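Local coordinates for protein P91 (Metagenome, PDB 4ZI5) that hydrolyses phosphotriesters as a promiscuous activity on the alpha/beta-hydrolase scaffold of the dienelactone hydrolase family, at residues 40-45 / 117-122; 123-128 / 145-150; 31-36 / 61-66; 102-107 / 137-142; 169-174 / 199-204. All blocks are in the same frame, centred on the assembly; numbering follows the deposited sequence. Where two conformers were deposited one is given.

The five contacts follow one central sheet and the helices laid against it. Contacts 1 and 2 adjoin, since Gly44 O and Ala126 N, 2.8 Å apart, place strands 42-48 and 125-130 side by side. Contact 2 passes directly into contact 5, with Ile150 N 2.9 Å from Ser171 O, and contact 5 carries the sheet to the second subunit. Contact 3, at the C-terminal end of antiparallel strand 26-34, touches contact 1 through Arg42 NH1 and Asp35 O, 2.9 Å apart. Contact 4 packs helices against contact 2 through Cys137, and its helix 132-142 follows a probable nucleophile elbow around Cys131. A magnesium ion lies about 5 Å from the side chain of Val200 in contact 5.

Contact 1: residues 40-45 / 117-122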
# COMPACT_ATOMS: atom_id res chain seq x y z
N GLY A 40 19.08 22.54 -12.37
CA GLY A 40 18.28 22.18 -13.54
C GLY A 40 16.86 21.72 -13.23
O GLY A 40 16.49 21.58 -12.05
N PRO A 41 16.06 21.48 -14.29
CA PRO A 41 14.66 21.15 -14.08
C PRO A 41 14.51 19.82 -13.37
O PRO A 41 15.39 18.96 -13.46
CB PRO A 41 14.09 21.10 -15.51
CG PRO A 41 15.08 21.83 -16.36
CD PRO A 41 16.40 21.50 -15.72
N ARG A 42 13.44 19.68 -12.60
CA ARG A 42 13.21 18.46 -11.82
C ARG A 42 11.73 18.27 -11.65
O ARG A 42 10.97 19.22 -11.82
CB ARG A 42 13.91 18.54 -10.46
CG ARG A 42 13.28 19.54 -9.50
CD ARG A 42 14.27 20.17 -8.54
NE ARG A 42 15.18 21.09 -9.22
CZ ARG A 42 16.17 21.78 -8.64
NH1 ARG A 42 16.40 21.67 -7.34
NH2 ARG A 42 16.92 22.59 -9.38
N PRO A 43 11.29 17.05 -11.29
CA PRO A 43 9.86 16.92 -11.10
C PRO A 43 9.29 17.85 -10.02
O PRO A 43 9.94 18.09 -8.99
CB PRO A 43 9.67 15.46 -10.73
CG PRO A 43 10.88 14.77 -11.26
CD PRO A 43 12.00 15.77 -11.12
N GLY A 44 8.09 18.36 -10.29
CA GLY A 44 7.38 19.29 -9.41
C GLY A 44 6.19 18.64 -8.72
O GLY A 44 5.50 17.79 -9.31
N VAL A 45 5.96 19.00 -7.45
CA VAL A 45 4.83 18.50 -6.68
C VAL A 45 4.09 19.66 -6.02
O VAL A 45 4.71 20.49 -5.31
CB VAL A 45 5.27 17.51 -5.57
CG1 VAL A 45 4.05 16.90 -4.86
CG2 VAL A 45 6.11 16.37 -6.17
N GLN A 117 7.62 27.90 -12.14
CA GLN A 117 8.93 28.05 -11.53
C GLN A 117 9.96 27.39 -12.43
O GLN A 117 9.74 26.26 -12.87
CB GLN A 117 8.97 27.47 -10.12
CG GLN A 117 7.89 27.99 -9.19
CD GLN A 117 7.79 29.51 -9.20
OE1 GLN A 117 8.80 30.20 -9.03
NE2 GLN A 117 6.60 30.03 -9.48
N PRO A 118 11.10 28.08 -12.70
CA PRO A 118 12.07 27.51 -13.66
C PRO A 118 12.77 26.20 -13.26
O PRO A 118 13.32 25.51 -14.13
CB PRO A 118 13.10 28.64 -13.85
CG PRO A 118 12.37 29.88 -13.43
CD PRO A 118 11.48 29.45 -12.31
N GLU A 119 12.73 25.86 -11.98
CA GLU A 119 13.26 24.60 -11.49
C GLU A 119 12.38 23.39 -11.80
O GLU A 119 12.82 22.26 -11.58
CB GLU A 119 13.46 24.67 -9.97
CG GLU A 119 14.43 25.72 -9.50
CD GLU A 119 13.78 27.06 -9.18
OE1 GLU A 119 12.62 27.34 -9.59
OE2 GLU A 119 14.47 27.85 -8.50
N VAL A 120 11.16 23.62 -12.28
CA VAL A 120 10.18 22.55 -12.51
C VAL A 120 10.17 22.13 -13.97
O VAL A 120 10.01 22.96 -14.85
CB VAL A 120 8.76 23.01 -12.10
CG1 VAL A 120 7.68 21.96 -12.42
CG2 VAL A 120 8.73 23.32 -10.61
N ASP A 121 10.33 20.81 -14.18
CA ASP A 121 10.04 20.13 -15.43
C ASP A 121 8.52 19.98 -15.53
O ASP A 121 7.90 19.12 -14.85
CB ASP A 121 10.71 18.77 -15.42
CG ASP A 121 10.43 17.96 -16.67
OD1 ASP A 121 9.60 18.36 -17.50
OD2 ASP A 121 11.08 16.92 -16.78
N GLY A 122 7.91 20.81 -16.38
CA GLY A 122 6.45 20.87 -16.52
C GLY A 122 5.82 19.58 -17.01
O GLY A 122 4.62 19.37 -16.81
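Gly40 brings its carbonyl O to 3.8 Å from Glu119 O, and the same Gly40 oxygen is held by the side chain two residues on. Pro41 follows where the chain enters strand 42-48: its CA-H points at Glu119 O, and its ring carbon CB lies 4.1 Å from Asp121 CB. Arg42 NH2 (2.9 Å) and NE both bond to Gly40 O, a side-on grip on a single atom, with the oxygen somewhat out of the guanidinium plane. Bends at chi2 and at chi3 (69°) fold the arginine back to this carbonyl, and a third nitrogen, NH1, is taken by Asp35 O. The folded chain runs beside Glu119, whose CG sits over one guanidinium face, 4.0 Å from NH2. The carboxylate itself turns elsewhere, to a salt bridge with Arg17, and its plane stands 84° from the guanidinium. Along the backbone, Arg42 N donates to Glu119 O at 2.8 Å through a rather bent bond (132°), whereas Asp121 N reaches Arg42 O at 2.9 Å almost straight. Farther on, Gly44 CA lies 4.0 Å from Val120 CG1, so the valine methyl rests directly on the main chain. Asp121 turns its carboxylate to Ser123. Paired in parallel through Arg42 and Val120, the short strand 120-121 flanks the beginning of strand 42-48 in the central sheet of an alpha/beta hydrolase.

Contact 2: residues 123-128 / 145-150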
# COMPACT_ATOMS: atom_id res chain seq x y z
N SER A 123 6.61 18.72 -17.64
CA SER A 123 6.13 17.43 -18.11
C SER A 123 6.05 16.40 -16.98
O SER A 123 5.49 15.32 -17.19
CB SER A 123 7.02 16.87 -19.23
OG SER A 123 8.29 16.42 -18.75
N LYS A 124 6.67 16.69 -15.83
CA LYS A 124 6.76 15.74 -14.71
C LYS A 124 6.25 16.42 -13.44
O LYS A 124 7.04 16.83 -12.56
CB LYS A 124 8.20 15.28 -14.51
CG LYS A 124 8.71 14.42 -15.68
CD LYS A 124 10.11 13.90 -15.37
CE LYS A 124 10.71 13.18 -16.58
NZ LYS A 124 11.54 12.06 -16.09
N VAL A 125 4.92 16.49 -13.33
CA VAL A 125 4.31 17.10 -12.17
C VAL A 125 3.31 16.18 -11.48
O VAL A 125 2.69 15.33 -12.10
CB VAL A 125 3.65 18.44 -12.52
CG1 VAL A 125 4.74 19.47 -12.86
CG2 VAL A 125 2.63 18.27 -13.64
N ALA A 126 3.20 16.34 -10.17
CA ALA A 126 2.30 15.53 -9.36
C ALA A 126 1.67 16.41 -8.29
O ALA A 126 2.02 17.58 -8.14
CB ALA A 126 3.04 14.37 -8.70
N ALA A 127 0.71 15.86 -7.56
CA ALA A 127 0.08 16.58 -6.46
C ALA A 127 -0.17 15.63 -5.32
O ALA A 127 -0.58 14.48 -5.52
CB ALA A 127 -1.23 17.22 -6.87
N ILE A 128 0.10 16.11 -4.12
CA ILE A 128 -0.29 15.39 -2.93
C ILE A 128 -1.19 16.30 -2.12
O ILE A 128 -1.21 17.53 -2.30
CB ILE A 128 0.93 14.90 -2.11
CG1 ILE A 128 1.70 16.04 -1.42
CG2 ILE A 128 1.82 14.06 -2.99
CD1 ILE A 128 2.71 15.57 -0.39
N ALA A 145 -6.22 17.41 -15.73
CA ALA A 145 -4.91 18.05 -15.65
C ALA A 145 -3.78 17.06 -15.92
O ALA A 145 -3.89 15.87 -15.57
CB ALA A 145 -4.73 18.69 -14.29
N PRO A 146 -2.68 17.51 -16.57
CA PRO A 146 -1.60 16.61 -16.99
C PRO A 146 -0.64 16.24 -15.84
O PRO A 146 0.58 16.46 -15.91
CB PRO A 146 -0.89 17.41 -18.11
CG PRO A 146 -1.04 18.81 -17.66
CD PRO A 146 -2.43 18.90 -17.06
N LEU A 147 -1.22 15.65 -14.80
CA LEU A 147 -0.49 15.16 -13.65
C LEU A 147 -0.04 13.73 -13.87
O LEU A 147 -0.78 12.89 -14.40
CB LEU A 147 -1.38 15.22 -12.41
CG LEU A 147 -1.73 16.64 -11.95
CD1 LEU A 147 -2.96 16.63 -11.08
CD2 LEU A 147 -0.58 17.27 -11.19
N THR A 148 1.20 13.46 -13.51
CA THR A 148 1.73 12.10 -13.49
C THR A 148 1.13 11.23 -12.37
O THR A 148 0.84 10.04 -12.57
CB THR A 148 3.26 12.15 -13.41
OG1 THR A 148 3.75 12.76 -14.60
CG2 THR A 148 3.87 10.75 -13.29
N ALA A 149 0.92 11.83 -11.21
CA ALA A 149 0.45 11.10 -10.06
C ALA A 149 -0.23 12.07 -9.11
O ALA A 149 0.14 13.25 -9.04
CB ALA A 149 1.62 10.44 -9.33
N ILE A 150 -1.26 11.57 -8.44
CA ILE A 150 -1.73 12.18 -7.20
C ILE A 150 -1.65 11.17 -6.07
O ILE A 150 -1.80 9.96 -6.28
CB ILE A 150 -3.16 12.80 -7.27
CG1 ILE A 150 -4.24 11.74 -7.51
CG2 ILE A 150 -3.21 13.90 -8.33
CD1 ILE A 150 -5.65 12.21 -7.28
O HOH W 1 3.19 15.20 -15.49
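Val125 and Thr148 share a water that ties the two backbones together near the entry of the strands: it accepts from Val125 N, is 2.9 Å from both Ser123 O and Pro146 O, and bonds to Thr148 OG1 at 2.7 Å. Thr148 OG1 lies anti to its own carbonyl carbon (chi1 -65°), which turns the hydroxyl toward this water. The strands belong to a beta-alpha-beta crossover, in which strand 125-130, helix 132-142 and strand 149-153 follow one another and the two strands run parallel. Thr148 N donates to Val125 O at 2.8 Å, and a second rung joins Ala127 N to Ala149 O at 3.1 Å. Packing separates onto two sides of the pair. The methyls of Ala126 and Ala149 lie together on one, where Phe245 of helix 231-248 covers Ala126. On the other, Ala127 and Ile150 meet beneath helix 132-142, with Cys137 touching both. Leu147 crosses Val125 at about a right angle and lays CD2 on the Ala126 backbone, while Val125 CG2 rests 3.6 Å from Pro146 O.

Contact 3: residues 31-36 / 61-66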
# COMPACT_ATOMS: atom_id res chain seq x y z
N GLU A 31 4.28 28.70 -0.91
CA GLU A 31 5.68 28.60 -0.54
C GLU A 31 6.32 27.47 -1.30
O GLU A 31 5.86 26.32 -1.23
CB GLU A 31 5.85 28.40 0.99
CG GLU A 31 7.29 28.55 1.45
CD GLU A 31 7.43 28.42 2.94
OE1 GLU A 31 7.60 29.47 3.59
OE2 GLU A 31 7.35 27.28 3.45
N PHE A 32 7.38 27.81 -2.04
CA PHE A 32 8.06 26.92 -2.98
C PHE A 32 9.36 26.45 -2.35
O PHE A 32 10.18 27.26 -1.93
CB PHE A 32 8.34 27.67 -4.27
CG PHE A 32 9.04 26.87 -5.31
CD1 PHE A 32 8.36 25.88 -6.02
CD2 PHE A 32 10.37 27.12 -5.62
CE1 PHE A 32 8.99 25.16 -7.00
CE2 PHE A 32 11.02 26.41 -6.61
CZ PHE A 32 10.33 25.43 -7.31
N HIS A 33 9.54 25.12 -2.33
CA HIS A 33 10.70 24.47 -1.73
C HIS A 33 11.52 23.74 -2.77
O HIS A 33 10.99 22.97 -3.58
CB HIS A 33 10.25 23.48 -0.67
CG HIS A 33 9.57 24.12 0.49
ND1 HIS A 33 10.08 24.06 1.77
CD2 HIS A 33 8.42 24.83 0.58
CE1 HIS A 33 9.28 24.72 2.58
NE2 HIS A 33 8.26 25.19 1.89
N TRP A 34 12.83 23.95 -2.73
CA TRP A 34 13.74 23.26 -3.63
C TRP A 34 15.15 23.15 -3.02
O TRP A 34 15.49 23.87 -2.05
CB TRP A 34 13.75 23.94 -5.02
CG TRP A 34 14.66 25.13 -5.10
CD1 TRP A 34 15.88 25.20 -5.76
CD2 TRP A 34 14.46 26.42 -4.49
NE1 TRP A 34 16.43 26.45 -5.57
CE2 TRP A 34 15.58 27.21 -4.81
CE3 TRP A 34 13.45 26.97 -3.69
CZ2 TRP A 34 15.72 28.53 -4.36
CZ3 TRP A 34 13.60 28.29 -3.23
CH2 TRP A 34 14.72 29.04 -3.56
N ASP A 35 15.93 22.21 -3.55
CA ASP A 35 17.34 22.06 -3.19
C ASP A 35 18.19 22.91 -4.13
O ASP A 35 18.31 22.59 -5.32
CB ASP A 35 17.73 20.58 -3.30
CG ASP A 35 19.15 20.28 -2.81
OD1 ASP A 35 19.93 21.19 -2.43
OD2 ASP A 35 19.46 19.09 -2.76
N GLU A 36 18.79 23.99 -3.61
CA GLU A 36 19.74 24.82 -4.39
C GLU A 36 21.00 24.05 -4.79
O GLU A 36 21.66 24.42 -5.77
CB GLU A 36 20.19 26.06 -3.62
CG GLU A 36 19.09 27.04 -3.28
CD GLU A 36 19.61 28.34 -2.65
OE1 GLU A 36 19.60 28.46 -1.41
OE2 GLU A 36 20.01 29.24 -3.40
N ARG A 61 6.09 19.18 4.70
CA ARG A 61 5.99 18.15 3.68
C ARG A 61 6.62 18.60 2.36
O ARG A 61 7.33 17.81 1.69
CB ARG A 61 4.52 17.68 3.52
CG ARG A 61 3.86 17.14 4.79
CD ARG A 61 4.75 16.14 5.51
NE ARG A 61 4.34 15.58 6.80
CZ ARG A 61 4.35 16.20 7.98
NH1 ARG A 61 4.04 15.51 9.09
NH2 ARG A 61 4.63 17.51 8.08
N ALA A 62 6.44 19.87 2.02
CA ALA A 62 7.11 20.43 0.84
C ALA A 62 8.63 20.41 1.02
O ALA A 62 9.33 20.03 0.10
CB ALA A 62 6.65 21.86 0.60
N ARG A 63 9.10 20.73 2.23
CA ARG A 63 10.55 20.65 2.53
C ARG A 63 11.06 19.23 2.36
O ARG A 63 12.10 19.00 1.74
CB ARG A 63 10.85 21.16 3.93
CG ARG A 63 12.34 21.30 4.20
CD ARG A 63 12.61 21.43 5.69
NE ARG A 63 12.33 20.18 6.37
CZ ARG A 63 13.10 19.09 6.37
NH1 ARG A 63 14.28 19.07 5.74
NH2 ARG A 63 12.69 17.99 7.00
N ARG A 64 10.32 18.26 2.90
CA ARG A 64 10.72 16.84 2.77
C ARG A 64 10.77 16.39 1.30
O ARG A 64 11.67 15.66 0.89
CB ARG A 64 9.78 15.93 3.58
CG ARG A 64 9.90 16.14 5.08
CD ARG A 64 8.92 15.26 5.84
NE ARG A 64 8.87 15.64 7.25
CZ ARG A 64 8.11 15.06 8.17
NH1 ARG A 64 7.33 14.02 7.85
NH2 ARG A 64 8.16 15.48 9.42
N LEU A 65 9.81 16.83 0.51
CA LEU A 65 9.85 16.60 -0.93
C LEU A 65 11.08 17.22 -1.63
O LEU A 65 11.68 16.59 -2.51
CB LEU A 65 8.58 17.11 -1.58
CG LEU A 65 7.32 16.30 -1.26
CD1 LEU A 65 6.08 17.07 -1.66
CD2 LEU A 65 7.35 14.93 -1.91
N ALA A 66 11.43 18.44 -1.27
CA ALA A 66 12.66 19.06 -1.81
C ALA A 66 13.91 18.21 -1.47
O ALA A 66 14.79 18.01 -2.31
CB ALA A 66 12.82 20.47 -1.29
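The imidazole of His33 lies with one face on helix 56-67: Ala62 CB stands 3.4 Å above the ring plane, displaced toward the rim, in a CH-pi contact 3.8 Å from the centroid. Arg63 N lies over the same face, 3.5 Å from His33 ND1. At the ring edge, in plane, is Glu31 O. NE2 donates to Glu31 OE2 at 2.8 Å, meeting the anti side of the carboxylate somewhat out of its plane, with the oxygen tilted from the ring plane. This bond within the strand helps fix the rotation of the imidazole, which sits over the helix with CG anti to the carbonyl carbon (chi1 -64°). Arg63 touches the ring with the foot of its chain, CB lying 3.7 Å from ND1; its guanidinium leads off to a salt bridge with Glu60. One turn along the helix, Ala66 CB packs on the main chain, 3.8 Å from Trp34 CA. With alanines at the interface, the axes of segments 31-34 and 61-66 approach to 6.9 Å, at an angle of 26°. Helix 56-67 here lies against the antiparallel margin of the sheet, the helix-on-sheet layering of an alpha/beta hydrolase.

Contact 4: residues 102-107 / 137-142; sequences HWRRRA and CLELAR
Trp103 and Arg104, neighbours on helix 100-115, approach Glu139 in two different ways, one by a ring face and the other by a guanidinium edge. Glu139 CG sits squarely over the six-membered ring of Trp103, 3.6 Å from its centroid and 4° off the normal, a CH-pi contact. A bend at chi2 folds the glutamate chain back; the carboxylate and indole planes are only 24° apart. Trp103 NE1 is held by Thr136, one turn back on the other helix. Arg104 crosses Glu139 at about a right angle, its chain extended from CG to NE. NE and NH2 both grip Glu139 OE1 at 2.9 Å, from the same side of the carboxylate and well above its plane, although OE1 itself lies in the guanidinium plane. The other oxygen, OE2, accepts Arg142 NH1 at 2.9 Å, nearly along its C-O bond, and forms a further salt bridge with Arg100. Arg104 also bonds to Asp164, and Arg142 to Glu194; the surrounding arginines probably keep the buried Glu139 ionised, while Asp164 and Glu194 probably offset the gathered positive charge. Arg142 CD lies 3.8 Å from Arg104 NH2, and Glu139 O is over one face of the Arg104 guanidinium. Beside the charged groups, Ala107 CB meets Leu140 CB at 4.1 Å, closing onto Phe48 of the sheet. Segments 102-107 and 137-142 cross nearly perpendicularly (-92°), their salt-bridge network joining helix 100-115 to the helix that follows the probable nucleophile elbow of this alpha/beta hydrolase.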
# COMPACT_ATOMS: atom_id res chain seq x y z
N HIS A 102 -15.30 26.13 -9.01
CA HIS A 102 -14.47 27.14 -8.34
C HIS A 102 -13.31 26.50 -7.57
O HIS A 102 -12.16 26.95 -7.63
CB HIS A 102 -15.36 27.97 -7.39
CG HIS A 102 -14.64 28.56 -6.23
ND1 HIS A 102 -13.91 29.72 -6.33
CD2 HIS A 102 -14.56 28.17 -4.94
CE1 HIS A 102 -13.40 30.01 -5.15
NE2 HIS A 102 -13.78 29.09 -4.29
N TRP A 103 -13.63 25.43 -6.87
CA TRP A 103 -12.62 24.63 -6.15
C TRP A 103 -11.51 24.15 -7.08
O TRP A 103 -10.32 24.32 -6.81
CB TRP A 103 -13.36 23.48 -5.49
CG TRP A 103 -12.55 22.54 -4.60
CD1 TRP A 103 -11.24 22.64 -4.23
CD2 TRP A 103 -13.07 21.39 -3.97
NE1 TRP A 103 -10.91 21.57 -3.41
CE2 TRP A 103 -12.02 20.79 -3.24
CE3 TRP A 103 -14.33 20.77 -3.98
CZ2 TRP A 103 -12.19 19.62 -2.49
CZ3 TRP A 103 -14.50 19.60 -3.24
CH2 TRP A 103 -13.44 19.04 -2.51
N ARG A 104 -11.92 23.63 -8.23
CA ARG A 104 -11.00 23.17 -9.26
C ARG A 104 -10.13 24.27 -9.86
O ARG A 104 -8.94 24.07 -10.05
CB ARG A 104 -11.74 22.40 -10.34
CG ARG A 104 -12.25 21.06 -9.81
CD ARG A 104 -13.35 20.42 -10.68
NE ARG A 104 -13.88 19.18 -10.09
CZ ARG A 104 -14.45 18.16 -10.76
NH1 ARG A 104 -14.59 18.20 -12.09
NH2 ARG A 104 -14.89 17.08 -10.10
N ARG A 105 -10.71 25.45 -10.08
CA ARG A 105 -9.93 26.57 -10.59
C ARG A 105 -8.89 27.01 -9.59
O ARG A 105 -7.77 27.34 -9.97
CB ARG A 105 -10.81 27.79 -10.93
CG ARG A 105 -11.68 27.64 -12.15
CD ARG A 105 -12.24 29.01 -12.56
NE ARG A 105 -13.17 29.57 -11.57
CZ ARG A 105 -14.46 29.25 -11.46
NH1 ARG A 105 -15.01 28.31 -12.22
NH2 ARG A 105 -15.21 29.83 -10.53
N ARG A 106 -9.25 27.02 -8.32
CA ARG A 106 -8.34 27.39 -7.26
C ARG A 106 -7.16 26.42 -7.16
O ARG A 106 -6.00 26.84 -6.97
CB ARG A 106 -9.09 27.53 -5.93
CG ARG A 106 -8.30 28.15 -4.78
CD ARG A 106 -7.87 29.57 -5.03
NE ARG A 106 -9.01 30.44 -5.29
CZ ARG A 106 -9.82 30.97 -4.36
NH1 ARG A 106 -9.67 30.72 -3.07
NH2 ARG A 106 -10.83 31.76 -4.74
N ALA A 107 -7.44 25.13 -7.30
CA ALA A 107 -6.40 24.09 -7.39
C ALA A 107 -5.50 24.22 -8.64
O ALA A 107 -4.27 24.16 -8.54
CB ALA A 107 -7.02 22.71 -7.33
N CYS A 137 -6.82 17.18 -4.59
CA CYS A 137 -6.01 16.46 -5.60
C CYS A 137 -6.90 15.69 -6.55
O CYS A 137 -6.70 15.74 -7.75
CB CYS A 137 -5.04 15.48 -4.94
SG CYS A 137 -3.64 16.22 -4.09
N LEU A 138 -7.91 15.03 -6.00
CA LEU A 138 -8.83 14.24 -6.81
C LEU A 138 -9.71 15.12 -7.71
O LEU A 138 -9.90 14.80 -8.89
CB LEU A 138 -9.66 13.31 -5.93
CG LEU A 138 -10.60 12.38 -6.69
CD1 LEU A 138 -9.87 11.54 -7.72
CD2 LEU A 138 -11.33 11.47 -5.69
N GLU A 139 -10.21 16.23 -7.17
CA GLU A 139 -10.93 17.23 -7.98
C GLU A 139 -10.08 17.72 -9.15
O GLU A 139 -10.53 17.75 -10.30
CB GLU A 139 -11.41 18.42 -7.13
CG GLU A 139 -12.45 18.07 -6.07
CD GLU A 139 -13.65 17.41 -6.69
OE1 GLU A 139 -14.36 18.13 -7.41
OE2 GLU A 139 -13.88 16.18 -6.47
N LEU A 140 -8.84 18.08 -8.85
CA LEU A 140 -7.93 18.57 -9.89
C LEU A 140 -7.63 17.51 -10.95
O LEU A 140 -7.67 17.82 -12.16
CB LEU A 140 -6.63 19.08 -9.27
CG LEU A 140 -5.57 19.65 -10.22
CD1 LEU A 140 -6.04 20.85 -11.03
CD2 LEU A 140 -4.36 20.02 -9.38
N ALA A 141 -7.37 16.28 -10.51
CA ALA A 141 -7.17 15.19 -11.48
C ALA A 141 -8.39 14.97 -12.36
O ALA A 141 -8.24 14.70 -13.55
CB ALA A 141 -6.79 13.89 -10.77
N ARG A 142 -9.60 15.12 -11.80
CA ARG A 142 -10.84 14.96 -12.58
C ARG A 142 -11.07 16.02 -13.67
O ARG A 142 -11.89 15.79 -14.55
CB ARG A 142 -12.06 14.93 -11.65
CG ARG A 142 -12.16 13.61 -10.88
CD ARG A 142 -13.10 13.78 -9.70
NE ARG A 142 -13.49 12.48 -9.13
CZ ARG A 142 -14.03 12.31 -7.92
NH1 ARG A 142 -14.22 13.34 -7.09
NH2 ARG A 142 -14.34 11.07 -7.54

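Contact 5: residues 169-174 / 199-204; sequences QSSVLV and KVDWQV
Ser171 OG, in one of two deposited conformers, donates to Asp201 OD2 at 2.7 Å, reaching the oxygen from well above the carboxylate plane. There OG is anti to the backbone N (chi1 -166°), directing the hydroxyl to the neighbouring strand. Asp201 has a second partner in Arg236 of the second subunit, a salt bridge through OD1. The strands are the two ends of a beta-alpha-beta crossover through helix 185-198, and their segments run parallel within 2°. Backbone bonds link them in steps: Val172 N to Asp201 O at 2.8 Å, Gln203 N to Val172 O, and Val174 N to Gln203 O. One water accepts from Asp201 N and donates to Ser170 O; another donates to Val172 O, accepts from Gln203 NE2 at 3.0 Å and, in that same conformer, donates to Ser171 OG. Val172 and Val174 lie with Trp202 and Val204 on the face toward helix 185-198, where Phe195 meets the indole. Leu173 and Gln203 share the opposite face, where Leu173 packs on helix 231-248. Gln203 and Val204 also pair with a strand of the second subunit, continuing the sheet across the dimer. At the strand entry Val172 CG2 touches Val200 CG1 at 3.7 Å.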
# COMPACT_ATOMS: atom_id res chain seq x y z
N GLN A 169 -5.91 11.55 -15.86
CA GLN A 169 -4.74 11.01 -16.59
C GLN A 169 -3.60 10.59 -15.64
O GLN A 169 -2.66 9.95 -16.09
CB GLN A 169 -4.28 11.88 -17.78
CG GLN A 169 -3.80 13.29 -17.53
CD GLN A 169 -3.48 14.02 -18.85
OE1 GLN A 169 -2.32 14.06 -19.30
NE2 GLN A 169 -4.50 14.60 -19.46
N SER A 170 -3.70 10.88 -14.34
CA SER A 170 -2.64 10.56 -13.41
C SER A 170 -2.81 9.18 -12.83
O SER A 170 -3.92 8.65 -12.76
CB SER A 170 -2.66 11.53 -12.22
OG SER A 170 -3.87 11.44 -11.46
N SER A 171 -1.70 8.61 -12.39
CA SER A 171 -1.73 7.52 -11.41
C SER A 171 -2.40 8.06 -10.15
O SER A 171 -2.33 9.28 -9.87
CB SER A 171 -0.32 7.08 -11.06
OG SER A 171 -0.31 5.84 -10.38
N VAL A 172 -3.05 7.18 -9.41
CA VAL A 172 -3.75 7.58 -8.16
C VAL A 172 -3.32 6.61 -7.05
O VAL A 172 -3.48 5.41 -7.19
CB VAL A 172 -5.28 7.58 -8.32
CG1 VAL A 172 -5.94 7.97 -7.03
CG2 VAL A 172 -5.73 8.54 -9.41
N LEU A 173 -2.82 7.17 -5.95
CA LEU A 173 -2.62 6.42 -4.70
C LEU A 173 -3.41 7.11 -3.58
O LEU A 173 -3.20 8.30 -3.28
CB LEU A 173 -1.13 6.36 -4.35
CG LEU A 173 -0.75 5.85 -2.94
CD1 LEU A 173 -1.20 4.43 -2.67
CD2 LEU A 173 0.74 5.95 -2.70
N VAL A 174 -4.37 6.39 -3.02
CA VAL A 174 -5.19 6.89 -1.89
C VAL A 174 -4.68 6.20 -0.61
O VAL A 174 -4.81 4.98 -0.49
CB VAL A 174 -6.69 6.53 -2.10
CG1 VAL A 174 -7.56 6.93 -0.94
CG2 VAL A 174 -7.21 7.20 -3.38
N LYS A 199 -10.31 2.41 -15.75
CA LYS A 199 -9.02 1.75 -15.78
C LYS A 199 -7.86 2.68 -15.45
O LYS A 199 -6.80 2.64 -16.05
CB LYS A 199 -8.80 1.03 -17.11
CG LYS A 199 -9.87 -0.04 -17.40
CD LYS A 199 -9.64 -0.65 -18.78
CE LYS A 199 -10.60 -1.81 -19.05
NZ LYS A 199 -12.03 -1.38 -19.10
N VAL A 200 -8.10 3.54 -14.47
CA VAL A 200 -7.07 4.42 -13.92
C VAL A 200 -5.98 3.52 -13.34
O VAL A 200 -6.28 2.42 -12.87
CB VAL A 200 -7.70 5.33 -12.83
CG1 VAL A 200 -6.65 6.11 -12.00
CG2 VAL A 200 -8.72 6.28 -13.45
N ASP A 201 -4.73 3.96 -13.38
CA ASP A 201 -3.65 3.31 -12.63
C ASP A 201 -3.78 3.68 -11.16
O ASP A 201 -3.28 4.72 -10.74
CB ASP A 201 -2.28 3.74 -13.17
CG ASP A 201 -1.13 3.17 -12.34
OD1 ASP A 201 -1.30 2.06 -11.80
OD2 ASP A 201 -0.08 3.82 -12.23
N TRP A 202 -4.49 2.84 -10.39
CA TRP A 202 -4.88 3.19 -9.04
C TRP A 202 -4.44 2.19 -7.98
O TRP A 202 -4.29 0.99 -8.26
CB TRP A 202 -6.38 3.44 -8.94
CG TRP A 202 -7.29 2.24 -9.06
CD1 TRP A 202 -7.78 1.66 -10.21
CD2 TRP A 202 -7.90 1.54 -7.98
NE1 TRP A 202 -8.63 0.64 -9.91
CE2 TRP A 202 -8.71 0.52 -8.54
CE3 TRP A 202 -7.83 1.65 -6.58
CZ2 TRP A 202 -9.46 -0.36 -7.75
CZ3 TRP A 202 -8.54 0.74 -5.79
CH2 TRP A 202 -9.33 -0.26 -6.38
N GLN A 203 -4.23 2.72 -6.78
CA GLN A 203 -4.08 1.93 -5.58
C GLN A 203 -4.83 2.59 -4.45
O GLN A 203 -4.88 3.83 -4.37
CB GLN A 203 -2.64 1.83 -5.13
CG GLN A 203 -1.61 1.43 -6.15
CD GLN A 203 -0.23 1.56 -5.59
OE1 GLN A 203 0.21 0.72 -4.80
NE2 GLN A 203 0.49 2.63 -5.97
N VAL A 204 -5.35 1.78 -3.53
CA VAL A 204 -5.84 2.29 -2.24
C VAL A 204 -5.16 1.49 -1.14
O VAL A 204 -5.26 0.26 -1.12
CB VAL A 204 -7.38 2.18 -2.08
CG1 VAL A 204 -7.82 2.50 -0.67
CG2 VAL A 204 -8.09 3.08 -3.09
O HOH W 2 -4.14 6.46 -14.54
O HOH W 3 -0.96 4.41 -7.95